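Side-chain contact in Fdc1 (Candida dubliniensis, PDB 4ZAD), which catalyses the reversible decarboxylation of aromatic acrylic acids such as cinnamic, coumaric and ferulic acid to vinyl products, using prenylated FMN and manganese: residues A[189-194]-A[451-456]. Residues are numbered along the deposited sequence; the frame is centred on the assembly and turned at random.
Sequences TGLVIN and FALAPF
Leu453 CD1 is the methyl on which this contact turns: Ile193 CD1 and Leu191 CD1 both approach it, from different directions. The Ile193 approach is nearly end-on. With CD1 anti to CA (chi2 175°), the ethyl branch is stretched out, and its terminal methyl faces that of Leu453 tip to tip, CD1 to CD1 at 4.4 Å. Leu191 comes from the flank instead. Its CD1 continues the line away from CA (chi2 178°), and this farthest-reaching methyl lies to the flank of Leu453 CD1, on the side of CD2. Here Leu191 CD1 stands 4.4 Å from Leu453 CD1 and 4.8 Å from Leu453 CD2. The two methyls from 189-194 are themselves 4.9 Å apart (Leu191 CD1 to Ile193 CD1), so the three tips form a loose triangle.

Leu453 is carried by a type I turn, Phe451 to Ala454, closed by Ala454 N to Phe451 O at 3.1 Å. Inside that turn, Leu453 CB lies over the Phe451 ring, 3.8 Å from its plane and nearer the edge than the centre. Phe451 CE1 remains 5.3 Å from Ile193 CD1, a flanking position rather than close packing.

The contact joins the loop following strand 187-189, in the Rift-related region, to the turn leading into helix 455-458 of the C-terminal region. Leu191 also touches the prenylated flavin, while Leu453 packs on Glu289, the predicted proton donor, so the apolar meeting point borders the active site. Between these two segments the closest contacts are methyl to methyl over a small area, with no polar bond, so this contact sets no directional constraint; so light a touch would be consistent with small shifts of one segment against the other.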
loop_
_atom_site.group_PDB
_atom_site.type_symbol
_atom_site.label_atom_id
_atom_site.label_comp_id
_atom_site.label_asym_id
_atom_site.label_seq_id
_atom_site.Cartn_x
_atom_site.Cartn_y
_atom_site.Cartn_z
ATOM N N THR A 189 22.599 26.334 -11.733
ATOM C CA THR A 189 23.103 25.580 -10.584
ATOM C C THR A 189 22.190 24.400 -10.334
ATOM O O THR A 189 20.986 24.447 -10.608
ATOM C CB THR A 189 23.179 26.411 -9.258
ATOM O OG1 THR A 189 23.686 25.570 -8.206
ATOM C CG2 THR A 189 21.814 26.936 -8.826
ATOM N N GLY A 190 22.770 23.340 -9.799
ATOM C CA GLY A 190 22.019 22.155 -9.487
ATOM C C GLY A 190 22.780 21.353 -8.481
ATOM O O GLY A 190 23.899 21.697 -8.132
ATOM N N LEU A 191 22.162 20.277 -8.010
ATOM C CA LEU A 191 22.807 19.324 -7.112
ATOM C C LEU A 191 24.022 18.625 -7.711
ATOM O O LEU A 191 23.999 18.167 -8.863
ATOM C CB LEU A 191 21.821 18.220 -6.725
ATOM C CG LEU A 191 20.822 18.452 -5.606
ATOM C CD1 LEU A 191 19.983 17.182 -5.534
ATOM C CD2 LEU A 191 21.531 18.700 -4.304
ATOM N N VAL A 192 25.032 18.478 -6.858
ATOM C CA VAL A 192 26.293 17.854 -7.151
ATOM C C VAL A 192 26.700 17.263 -5.808
ATOM O O VAL A 192 27.377 17.935 -5.025
ATOM C CB VAL A 192 27.315 18.928 -7.627
ATOM C CG1 VAL A 192 28.718 18.335 -7.768
ATOM C CG2 VAL A 192 26.827 19.636 -8.959
ATOM N N ILE A 193 26.252 16.042 -5.479
ATOM C CA ILE A 193 26.504 15.484 -4.128
ATOM C C ILE A 193 27.127 14.115 -4.174
ATOM O O ILE A 193 27.060 13.421 -5.151
ATOM C CB ILE A 193 25.227 15.461 -3.247
ATOM C CG1 ILE A 193 24.184 14.467 -3.780
ATOM C CG2 ILE A 193 24.569 16.893 -3.204
ATOM C CD1 ILE A 193 22.943 14.283 -2.922
ATOM N N ASN A 194 27.775 13.746 -3.095
ATOM C CA ASN A 194 28.325 12.430 -2.944
ATOM C C ASN A 194 27.181 11.440 -2.950
ATOM O O ASN A 194 26.085 11.777 -2.503
ATOM C CB ASN A 194 29.107 12.321 -1.637
ATOM C CG ASN A 194 30.465 12.987 -1.710
ATOM O OD1 ASN A 194 31.150 12.872 -2.712
ATOM N ND2 ASN A 194 30.876 13.666 -0.632
ATOM N N PHE A 451 20.283 8.595 2.879
ATOM C CA PHE A 451 19.949 9.389 1.680
ATOM C C PHE A 451 19.408 10.721 2.164
ATOM O O PHE A 451 18.315 10.788 2.704
ATOM C CB PHE A 451 18.915 8.641 0.822
ATOM C CG PHE A 451 18.554 9.319 -0.500
ATOM C CD1 PHE A 451 19.475 10.064 -1.214
ATOM C CD2 PHE A 451 17.289 9.115 -1.057
ATOM C CE1 PHE A 451 19.119 10.634 -2.452
ATOM C CE2 PHE A 451 16.930 9.673 -2.268
ATOM C CZ PHE A 451 17.838 10.425 -2.974
ATOM N N ALA A 452 20.208 11.767 1.993
ATOM C CA ALA A 452 19.851 13.147 2.415
ATOM C C ALA A 452 18.535 13.718 1.890
ATOM O O ALA A 452 18.002 14.608 2.521
ATOM C CB ALA A 452 20.997 14.147 2.083
ATOM N N LEU A 453 18.032 13.260 0.748
ATOM C CA LEU A 453 16.703 13.709 0.301
ATOM C C LEU A 453 15.514 13.062 1.038
ATOM O O LEU A 453 14.459 13.686 1.105
ATOM C CB LEU A 453 16.515 13.549 -1.203
ATOM C CG LEU A 453 17.081 14.640 -2.132
ATOM C CD1 LEU A 453 18.643 14.737 -2.068
ATOM C CD2 LEU A 453 16.590 14.404 -3.589
ATOM N N ALA A 454 15.649 11.848 1.584
ATOM C CA ALA A 454 14.554 11.238 2.351
ATOM C C ALA A 454 14.021 12.294 3.277
ATOM O O ALA A 454 14.809 12.934 3.984
ATOM C CB ALA A 454 15.012 10.069 3.185
ATOM N N PRO A 455 12.685 12.497 3.279
ATOM C CA PRO A 455 12.144 13.509 4.138
ATOM C C PRO A 455 12.447 13.281 5.599
ATOM O O PRO A 455 12.800 14.252 6.311
ATOM C CB PRO A 455 10.649 13.418 3.850
ATOM C CG PRO A 455 10.613 13.070 2.443
ATOM C CD PRO A 455 11.679 12.071 2.287
ATOM N N PHE A 456 12.313 12.024 6.039
ATOM C CA PHE A 456 12.552 11.690 7.439
ATOM C C PHE A 456 13.983 12.052 7.854
ATOM O O PHE A 456 14.220 12.329 9.026
ATOM C CB PHE A 456 12.195 10.221 7.772
ATOM C CG PHE A 456 12.767 9.191 6.816
ATOM C CD1 PHE A 456 14.111 8.898 6.807
ATOM C CD2 PHE A 456 11.941 8.476 5.968
ATOM C CE1 PHE A 456 14.610 7.929 5.942
ATOM C CE2 PHE A 456 12.444 7.499 5.113
ATOM C CZ PHE A 456 13.755 7.234 5.086
#